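Rubredoxin\:oxygen oxidoreductase (Desulfovibrio gigas, PDB 1E5D) catalyses the four-electron reduction of dioxygen to two water molecules, using a diiron centre and flavin mononucleotide as cofactors. Local coordinates at residues Gly25-Pro30 with Tyr194-Asn199; Arg143-Pro148 with Asn164-Gln169. All blocks are in the same frame, centred on the assembly; numbering follows the deposited sequence.

Contact 1: Gly25-Pro30 with Tyr194-Asn199; sequences GYTLSP and YANIVN. With FMN (flavin mononucleotide), chain F.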
loop_
_atom_site.group_PDB
_atom_site.type_symbol
_atom_site.label_atom_id
_atom_site.label_comp_id
_atom_site.label_asym_id
_atom_site.label_seq_id
_atom_site.Cartn_x
_atom_site.Cartn_y
_atom_site.Cartn_z
ATOM N N GLY A 25 -1.322 4.538 -12.982
ATOM C CA GLY A 25 -1.284 4.817 -11.561
ATOM C C GLY A 25 -2.170 3.949 -10.713
ATOM O O GLY A 25 -2.016 3.920 -9.485
ATOM N N TYR A 26 -3.127 3.215 -11.293
ATOM C CA TYR A 26 -4.030 2.486 -10.385
ATOM C C TYR A 26 -3.869 0.981 -10.519
ATOM O O TYR A 26 -4.064 0.277 -9.525
ATOM C CB TYR A 26 -5.481 2.929 -10.599
ATOM C CG TYR A 26 -6.148 2.470 -11.874
ATOM C CD1 TYR A 26 -6.043 3.210 -13.044
ATOM C CD2 TYR A 26 -6.889 1.292 -11.930
ATOM C CE1 TYR A 26 -6.651 2.794 -14.214
ATOM C CE2 TYR A 26 -7.501 0.861 -13.090
ATOM C CZ TYR A 26 -7.376 1.624 -14.236
ATOM O OH TYR A 26 -7.972 1.224 -15.412
ATOM N N THR A 27 -3.509 0.469 -11.698
ATOM C CA THR A 27 -3.405 -0.983 -11.846
ATOM C C THR A 27 -2.136 -1.427 -12.554
ATOM O O THR A 27 -1.328 -0.612 -12.992
ATOM C CB THR A 27 -4.643 -1.512 -12.606
ATOM O OG1 THR A 27 -4.577 -2.939 -12.728
ATOM C CG2 THR A 27 -4.689 -0.953 -14.017
ATOM N N LEU A 28 -1.929 -2.737 -12.693
ATOM C CA LEU A 28 -0.793 -3.236 -13.445
ATOM C C LEU A 28 -1.170 -3.723 -14.846
ATOM O O LEU A 28 -2.239 -4.295 -15.035
ATOM C CB LEU A 28 -0.121 -4.414 -12.743
ATOM C CG LEU A 28 0.468 -4.161 -11.361
ATOM C CD1 LEU A 28 1.151 -5.432 -10.882
ATOM C CD2 LEU A 28 1.431 -2.985 -11.376
ATOM N N SER A 29 -0.258 -3.500 -15.780
ATOM C CA SER A 29 -0.366 -3.984 -17.148
ATOM C C SER A 29 0.846 -4.858 -17.482
ATOM O O SER A 29 1.762 -4.467 -18.186
ATOM C CB SER A 29 -0.478 -2.817 -18.119
ATOM O OG SER A 29 0.785 -2.224 -18.347
ATOM N N PRO A 30 0.812 -6.062 -16.927
ATOM C CA PRO A 30 1.947 -6.975 -16.983
ATOM C C PRO A 30 2.315 -7.351 -18.416
ATOM O O PRO A 30 3.439 -7.780 -18.672
ATOM C CB PRO A 30 1.468 -8.220 -16.242
ATOM C CG PRO A 30 0.155 -7.891 -15.631
ATOM C CD PRO A 30 -0.351 -6.615 -16.211
ATOM N N TYR A 194 -11.479 -5.504 -17.023
ATOM C CA TYR A 194 -12.786 -5.209 -16.450
ATOM C C TYR A 194 -12.708 -5.059 -14.932
ATOM O O TYR A 194 -13.231 -4.094 -14.372
ATOM C CB TYR A 194 -13.830 -6.299 -16.775
ATOM C CG TYR A 194 -15.237 -5.877 -16.401
ATOM C CD1 TYR A 194 -16.015 -5.183 -17.319
ATOM C CD2 TYR A 194 -15.798 -6.151 -15.158
ATOM C CE1 TYR A 194 -17.300 -4.785 -17.003
ATOM C CE2 TYR A 194 -17.078 -5.756 -14.831
ATOM C CZ TYR A 194 -17.831 -5.071 -15.760
ATOM O OH TYR A 194 -19.110 -4.665 -15.457
ATOM N N ALA A 195 -12.102 -6.048 -14.288
ATOM C CA ALA A 195 -12.155 -6.131 -12.833
ATOM C C ALA A 195 -11.582 -4.894 -12.154
ATOM O O ALA A 195 -12.067 -4.522 -11.081
ATOM C CB ALA A 195 -11.427 -7.382 -12.346
ATOM N N ASN A 196 -10.575 -4.282 -12.776
ATOM C CA ASN A 196 -9.901 -3.154 -12.133
ATOM C C ASN A 196 -10.326 -1.778 -12.599
ATOM O O ASN A 196 -9.802 -0.794 -12.061
ATOM C CB ASN A 196 -8.383 -3.313 -12.324
ATOM C CG ASN A 196 -7.913 -4.415 -11.381
ATOM O OD1 ASN A 196 -7.738 -4.164 -10.187
ATOM N ND2 ASN A 196 -7.745 -5.603 -11.943
ATOM N N ILE A 197 -11.250 -1.641 -13.553
ATOM C CA ILE A 197 -11.708 -0.281 -13.839
ATOM C C ILE A 197 -13.206 -0.168 -14.096
ATOM O O ILE A 197 -13.816 0.837 -13.724
ATOM C CB ILE A 197 -10.964 0.317 -15.045
ATOM C CG1 ILE A 197 -11.489 1.703 -15.432
ATOM C CG2 ILE A 197 -10.988 -0.641 -16.213
ATOM C CD1 ILE A 197 -10.404 2.760 -15.472
ATOM N N VAL A 198 -13.831 -1.155 -14.723
ATOM C CA VAL A 198 -15.256 -1.046 -15.022
ATOM C C VAL A 198 -16.138 -1.644 -13.931
ATOM O O VAL A 198 -17.320 -1.298 -13.849
ATOM C CB VAL A 198 -15.602 -1.741 -16.356
ATOM C CG1 VAL A 198 -17.043 -1.459 -16.743
ATOM C CG2 VAL A 198 -14.667 -1.278 -17.461
ATOM N N ASN A 199 -15.615 -2.530 -13.098
ATOM C CA ASN A 199 -16.404 -3.269 -12.132
ATOM C C ASN A 199 -17.382 -2.448 -11.309
ATOM O O ASN A 199 -18.542 -2.848 -11.142
ATOM C CB ASN A 199 -15.489 -4.009 -11.144
ATOM C CG ASN A 199 -16.213 -5.255 -10.653
ATOM O OD1 ASN A 199 -16.232 -6.273 -11.345
ATOM N ND2 ASN A 199 -16.803 -5.143 -9.469
HETATM N N1 FMN F . -13.412 11.073 -10.473
HETATM C C2 FMN F . -14.208 11.248 -9.425
HETATM O O2 FMN F . -14.659 12.323 -9.141
HETATM N N3 FMN F . -14.799 10.137 -8.771
HETATM C C4 FMN F . -14.365 8.854 -9.017
HETATM O O4 FMN F . -14.774 7.987 -8.275
HETATM C C4A FMN F . -13.220 8.714 -9.906
HETATM N N5 FMN F . -12.782 7.483 -10.265
HETATM C C5A FMN F . -11.758 7.406 -11.162
HETATM C C6 FMN F . -11.082 6.168 -11.293
HETATM C C7 FMN F . -10.168 5.987 -12.307
HETATM C C7M FMN F . -9.589 4.627 -12.599
HETATM C C8 FMN F . -9.637 7.126 -13.002
HETATM C C8M FMN F . -8.675 6.949 -14.150
HETATM C C9 FMN F . -10.233 8.378 -12.813
HETATM C C9A FMN F . -11.184 8.536 -11.801
HETATM N N10 FMN F . -11.750 9.807 -11.484
HETATM C C10 FMN F . -12.695 9.920 -10.545
HETATM C "C1'" FMN F . -11.259 10.995 -12.224
HETATM C "C2'" FMN F . -9.956 11.559 -11.612
HETATM O "O2'" FMN F . -10.231 11.955 -10.270
HETATM C "C3'" FMN F . -9.566 12.787 -12.414
HETATM O "O3'" FMN F . -9.099 12.339 -13.688
HETATM C "C4'" FMN F . -8.407 13.524 -11.721
HETATM O "O4'" FMN F . -8.086 14.732 -12.425
HETATM C "C5'" FMN F . -7.204 12.590 -11.752
HETATM O "O5'" FMN F . -6.048 13.282 -10.957
HETATM P P FMN F . -4.594 12.908 -11.153
HETATM O O1P FMN F . -3.871 13.570 -9.975
HETATM O O2P FMN F . -4.414 11.545 -11.353
HETATM O O3P FMN F . -4.092 13.555 -12.362
#
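Tyr26 lays the edge of its ring against the C-terminal part of helix 183-198, at Asn196 and Ile197. The carbonyl oxygen of Asn196 sits near the ring plane, 3.0 Å from Tyr26 CE2, and therefore meets the C-H rim and not the pi face. Farther along the ring, the side chain of Ile197 crosses that of Tyr26 at about a right angle, with CD1 3.5 Å from Tyr26 CZ. CG1 of Ile197 stands anti to the backbone N (chi1 176°); the further torsion puts CD1 3.5 Å from FMN C7M, though the position of CD1 is approximate. That same methyl, C7M, lies over the centre of the Tyr26 ring, 3.8 Å above its plane, a CH-pi type of placement; the opposite face is covered near its rim by CG2 of Thr27. The ring is thus sandwiched between a flavin methyl and the residue that follows it in the chain. Thr27 makes the second, lighter touch, its OG1 3.8 Å from CB of Asn196. The amide of Asn196 is turned elsewhere, OD1 bonding to Tyr328 OH and ND2 to the carbonyls of Glu192 and Ser295. Tyr26 and Ile197 belong to both the flavin and dioxygen pockets, so the contact lines the pocket holding the flavin methyl and a bound oxygen molecule, consistent with a place in the active-site wall. Tyr26 and Thr27 make a classic beta bulge opposite Phe23 in the small hairpin 22-28, which meets helix 183-198, while helices 294-302 and 320-331 of the flavodoxin-like domain touch Thr27 and Asn196, and Tyr26 and Thr27, respectively.

Contact 2: Arg143-Pro148 with Asn164-Gln169; sequences RMLHWP and NDIFGQ. With FEO (mu-oxo-diiron), chain D; FMN (flavin mononucleotide), chain F.
His146 and Asp165 meet at one iron of the diiron centre, on two loops of the metallo-beta-lactamase fold. His146 NE2 binds FE2 at 2.1 Å, and Asp165 bridges the two metals, OD2 on FE2 at 1.9 Å and OD1 on FE1. NE2 and OD2 are close because they share this iron, and the ring and carboxylate planes are only 27° apart, with OD2 near the plane of the imidazole at its edge. The peptide bond before His146 is cis, and with CG between the backbone N and the carbonyl carbon (chi1 62°) the ring extends to the iron. His79 and Glu81 complete the protein ligands of FE2, and Asp83 and His226 those of FE1. Behind the metal ligands, CG1 of Ile166 rests 3.6 Å from Leu145 O, and its CD1 packs on Leu145 CB. Asp165 starts a type II turn closed by Gly168 N, and its own N donates to Asn164 OD1, from above the carbonyl plane. The next side chain, Trp147, runs alongside the imidazole and brings its indole edge to the flavin, NE1 3.2 Å from FMN C9. One ordered water ties the loops together, accepting from His146 N and donating to Asn164 OD1 at 2.6 Å.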
loop_
_atom_site.group_PDB
_atom_site.type_symbol
_atom_site.label_atom_id
_atom_site.label_comp_id
_atom_site.label_asym_id
_atom_site.label_seq_id
_atom_site.Cartn_x
_atom_site.Cartn_y
_atom_site.Cartn_z
ATOM N N ARG A 143 -22.385 6.486 -20.385
ATOM C CA ARG A 143 -21.966 7.153 -19.159
ATOM C C ARG A 143 -21.544 6.129 -18.100
ATOM O O ARG A 143 -22.156 5.064 -18.023
ATOM C CB ARG A 143 -23.060 8.069 -18.614
ATOM C CG ARG A 143 -23.945 8.697 -19.673
ATOM C CD ARG A 143 -23.831 10.205 -19.764
ATOM N NE ARG A 143 -24.955 10.914 -19.179
ATOM C CZ ARG A 143 -25.772 11.813 -19.699
ATOM N NH1 ARG A 143 -25.673 12.233 -20.952
ATOM N NH2 ARG A 143 -26.741 12.325 -18.940
ATOM N N MET A 144 -20.523 6.488 -17.338
ATOM C CA MET A 144 -19.870 5.733 -16.288
ATOM C C MET A 144 -19.298 4.406 -16.785
ATOM O O MET A 144 -19.185 3.442 -16.035
ATOM C CB MET A 144 -20.821 5.459 -15.115
ATOM C CG MET A 144 -21.330 6.746 -14.472
ATOM S SD MET A 144 -20.117 8.076 -14.540
ATOM C CE MET A 144 -18.856 7.424 -13.445
ATOM N N LEU A 145 -18.936 4.375 -18.060
ATOM C CA LEU A 145 -18.225 3.239 -18.631
ATOM C C LEU A 145 -16.957 3.714 -19.338
ATOM O O LEU A 145 -16.910 3.660 -20.571
ATOM C CB LEU A 145 -19.101 2.476 -19.614
ATOM C CG LEU A 145 -20.303 1.727 -19.041
ATOM C CD1 LEU A 145 -20.960 0.887 -20.127
ATOM C CD2 LEU A 145 -19.901 0.844 -17.870
ATOM N N HIS A 146 -15.963 4.174 -18.595
ATOM C CA HIS A 146 -15.956 4.214 -17.144
ATOM C C HIS A 146 -15.962 5.632 -16.598
ATOM O O HIS A 146 -15.827 5.840 -15.395
ATOM C CB HIS A 146 -14.704 3.492 -16.629
ATOM C CG HIS A 146 -13.471 4.191 -17.123
ATOM N ND1 HIS A 146 -12.769 5.111 -16.385
ATOM C CD2 HIS A 146 -12.833 4.092 -18.307
ATOM C CE1 HIS A 146 -11.739 5.546 -17.093
ATOM N NE2 HIS A 146 -11.755 4.942 -18.268
ATOM N N TRP A 147 -16.118 6.627 -17.458
ATOM C CA TRP A 147 -16.283 8.016 -17.034
ATOM C C TRP A 147 -17.626 8.556 -17.529
ATOM O O TRP A 147 -18.256 7.989 -18.421
ATOM C CB TRP A 147 -15.158 8.894 -17.566
ATOM C CG TRP A 147 -13.890 8.910 -16.786
ATOM C CD1 TRP A 147 -13.513 8.073 -15.774
ATOM C CD2 TRP A 147 -12.806 9.834 -16.968
ATOM N NE1 TRP A 147 -12.262 8.416 -15.309
ATOM C CE2 TRP A 147 -11.807 9.495 -16.030
ATOM C CE3 TRP A 147 -12.585 10.908 -17.831
ATOM C CZ2 TRP A 147 -10.609 10.203 -15.940
ATOM C CZ3 TRP A 147 -11.400 11.612 -17.743
ATOM C CH2 TRP A 147 -10.428 11.251 -16.800
ATOM N N PRO A 148 -18.107 9.662 -16.975
ATOM C CA PRO A 148 -19.361 10.235 -17.462
ATOM C C PRO A 148 -19.333 10.574 -18.951
ATOM O O PRO A 148 -20.392 10.506 -19.574
ATOM C CB PRO A 148 -19.496 11.539 -16.674
ATOM C CG PRO A 148 -18.617 11.378 -15.486
ATOM C CD PRO A 148 -17.525 10.422 -15.861
ATOM N N ASN A 164 -14.028 2.932 -27.322
ATOM C CA ASN A 164 -13.134 3.523 -26.321
ATOM C C ASN A 164 -12.592 2.435 -25.394
ATOM O O ASN A 164 -12.120 1.408 -25.892
ATOM C CB ASN A 164 -13.774 4.685 -25.596
ATOM C CG ASN A 164 -14.789 4.546 -24.505
ATOM O OD1 ASN A 164 -14.410 4.245 -23.363
ATOM N ND2 ASN A 164 -16.063 4.764 -24.794
ATOM N N ASP A 165 -12.547 2.631 -24.089
ATOM C CA ASP A 165 -11.950 1.655 -23.193
ATOM C C ASP A 165 -12.757 0.367 -23.106
ATOM O O ASP A 165 -12.242 -0.691 -22.751
ATOM C CB ASP A 165 -11.825 2.262 -21.790
ATOM C CG ASP A 165 -10.723 3.289 -21.670
ATOM O OD1 ASP A 165 -9.675 3.140 -22.333
ATOM O OD2 ASP A 165 -10.899 4.267 -20.901
ATOM N N ILE A 166 -14.053 0.423 -23.400
ATOM C CA ILE A 166 -14.904 -0.760 -23.272
ATOM C C ILE A 166 -14.414 -1.879 -24.183
ATOM O O ILE A 166 -14.183 -1.663 -25.379
ATOM C CB ILE A 166 -16.366 -0.385 -23.591
ATOM C CG1 ILE A 166 -16.817 0.866 -22.827
ATOM C CG2 ILE A 166 -17.337 -1.532 -23.370
ATOM C CD1 ILE A 166 -18.086 1.487 -23.367
ATOM N N PHE A 167 -14.265 -3.061 -23.597
ATOM C CA PHE A 167 -13.824 -4.261 -24.296
ATOM C C PHE A 167 -12.309 -4.235 -24.468
ATOM O O PHE A 167 -11.710 -5.151 -25.030
ATOM C CB PHE A 167 -14.496 -4.426 -25.667
ATOM C CG PHE A 167 -16.011 -4.518 -25.540
ATOM C CD1 PHE A 167 -16.580 -5.541 -24.793
ATOM C CD2 PHE A 167 -16.837 -3.595 -26.156
ATOM C CE1 PHE A 167 -17.952 -5.639 -24.659
ATOM C CE2 PHE A 167 -18.210 -3.688 -26.022
ATOM C CZ PHE A 167 -18.766 -4.708 -25.273
ATOM N N GLY A 168 -11.710 -3.154 -23.969
ATOM C CA GLY A 168 -10.272 -2.999 -24.052
ATOM C C GLY A 168 -9.564 -4.064 -23.245
ATOM O O GLY A 168 -10.045 -4.639 -22.275
ATOM N N GLN A 169 -8.334 -4.370 -23.641
ATOM C CA GLN A 169 -7.542 -5.266 -22.811
ATOM C C GLN A 169 -6.107 -4.759 -22.865
ATOM O O GLN A 169 -5.678 -4.265 -23.906
ATOM C CB GLN A 169 -7.627 -6.716 -23.262
ATOM C CG GLN A 169 -8.671 -7.055 -24.305
ATOM C CD GLN A 169 -8.282 -6.563 -25.684
ATOM O OE1 GLN A 169 -7.163 -6.734 -26.157
ATOM N NE2 GLN A 169 -9.228 -5.924 -26.359
HETATM FE FE1 FEO D . -7.976 4.141 -21.758
HETATM FE FE2 FEO D . -10.149 5.389 -19.518
HETATM O O FEO D . -8.431 5.629 -20.957
HETATM N N1 FMN F . -13.412 11.073 -10.473
HETATM C C2 FMN F . -14.208 11.248 -9.425
HETATM O O2 FMN F . -14.659 12.323 -9.141
HETATM N N3 FMN F . -14.799 10.137 -8.771
HETATM C C4 FMN F . -14.365 8.854 -9.017
HETATM O O4 FMN F . -14.774 7.987 -8.275
HETATM C C4A FMN F . -13.220 8.714 -9.906
HETATM N N5 FMN F . -12.782 7.483 -10.265
HETATM C C5A FMN F . -11.758 7.406 -11.162
HETATM C C6 FMN F . -11.082 6.168 -11.293
HETATM C C7 FMN F . -10.168 5.987 -12.307
HETATM C C7M FMN F . -9.589 4.627 -12.599
HETATM C C8 FMN F . -9.637 7.126 -13.002
HETATM C C8M FMN F . -8.675 6.949 -14.150
HETATM C C9 FMN F . -10.233 8.378 -12.813
HETATM C C9A FMN F . -11.184 8.536 -11.801
HETATM N N10 FMN F . -11.750 9.807 -11.484
HETATM C C10 FMN F . -12.695 9.920 -10.545
HETATM C "C1'" FMN F . -11.259 10.995 -12.224
HETATM C "C2'" FMN F . -9.956 11.559 -11.612
HETATM O "O2'" FMN F . -10.231 11.955 -10.270
HETATM C "C3'" FMN F . -9.566 12.787 -12.414
HETATM O "O3'" FMN F . -9.099 12.339 -13.688
HETATM C "C4'" FMN F . -8.407 13.524 -11.721
HETATM O "O4'" FMN F . -8.086 14.732 -12.425
HETATM C "C5'" FMN F . -7.204 12.590 -11.752
HETATM O "O5'" FMN F . -6.048 13.282 -10.957
HETATM P P FMN F . -4.594 12.908 -11.153
HETATM O O1P FMN F . -3.871 13.570 -9.975
HETATM O O2P FMN F . -4.414 11.545 -11.353
HETATM O O3P FMN F . -4.092 13.555 -12.362
HETATM O O HOH W 1 -14.358 5.292 -20.993
HETATM O O HOH W 2 -8.077 5.377 -23.849
#

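In the fold
Contact 2 is nested along the chain inside the long loop closed by contact 1, and their centres lie 12 Å apart. They meet directly: Ile197 CD1 lies over the face of the imidazole, 3.5 Å from His146 ND1, and Val198 CG1 lies 3.8 Å from Leu145 CD2. The end of helix 183-198 thus covers one face of an iron ligand while also facing Tyr26. Both contacts reach the same flavin, which is hydrogen-bonded by Ser265 and Trp347 of the second subunit, among others. Contact 1 meets its methyl C7M and contact 2 its C9 edge, an arrangement consistent with electron transfer from flavin to diiron centre across the dimer interface.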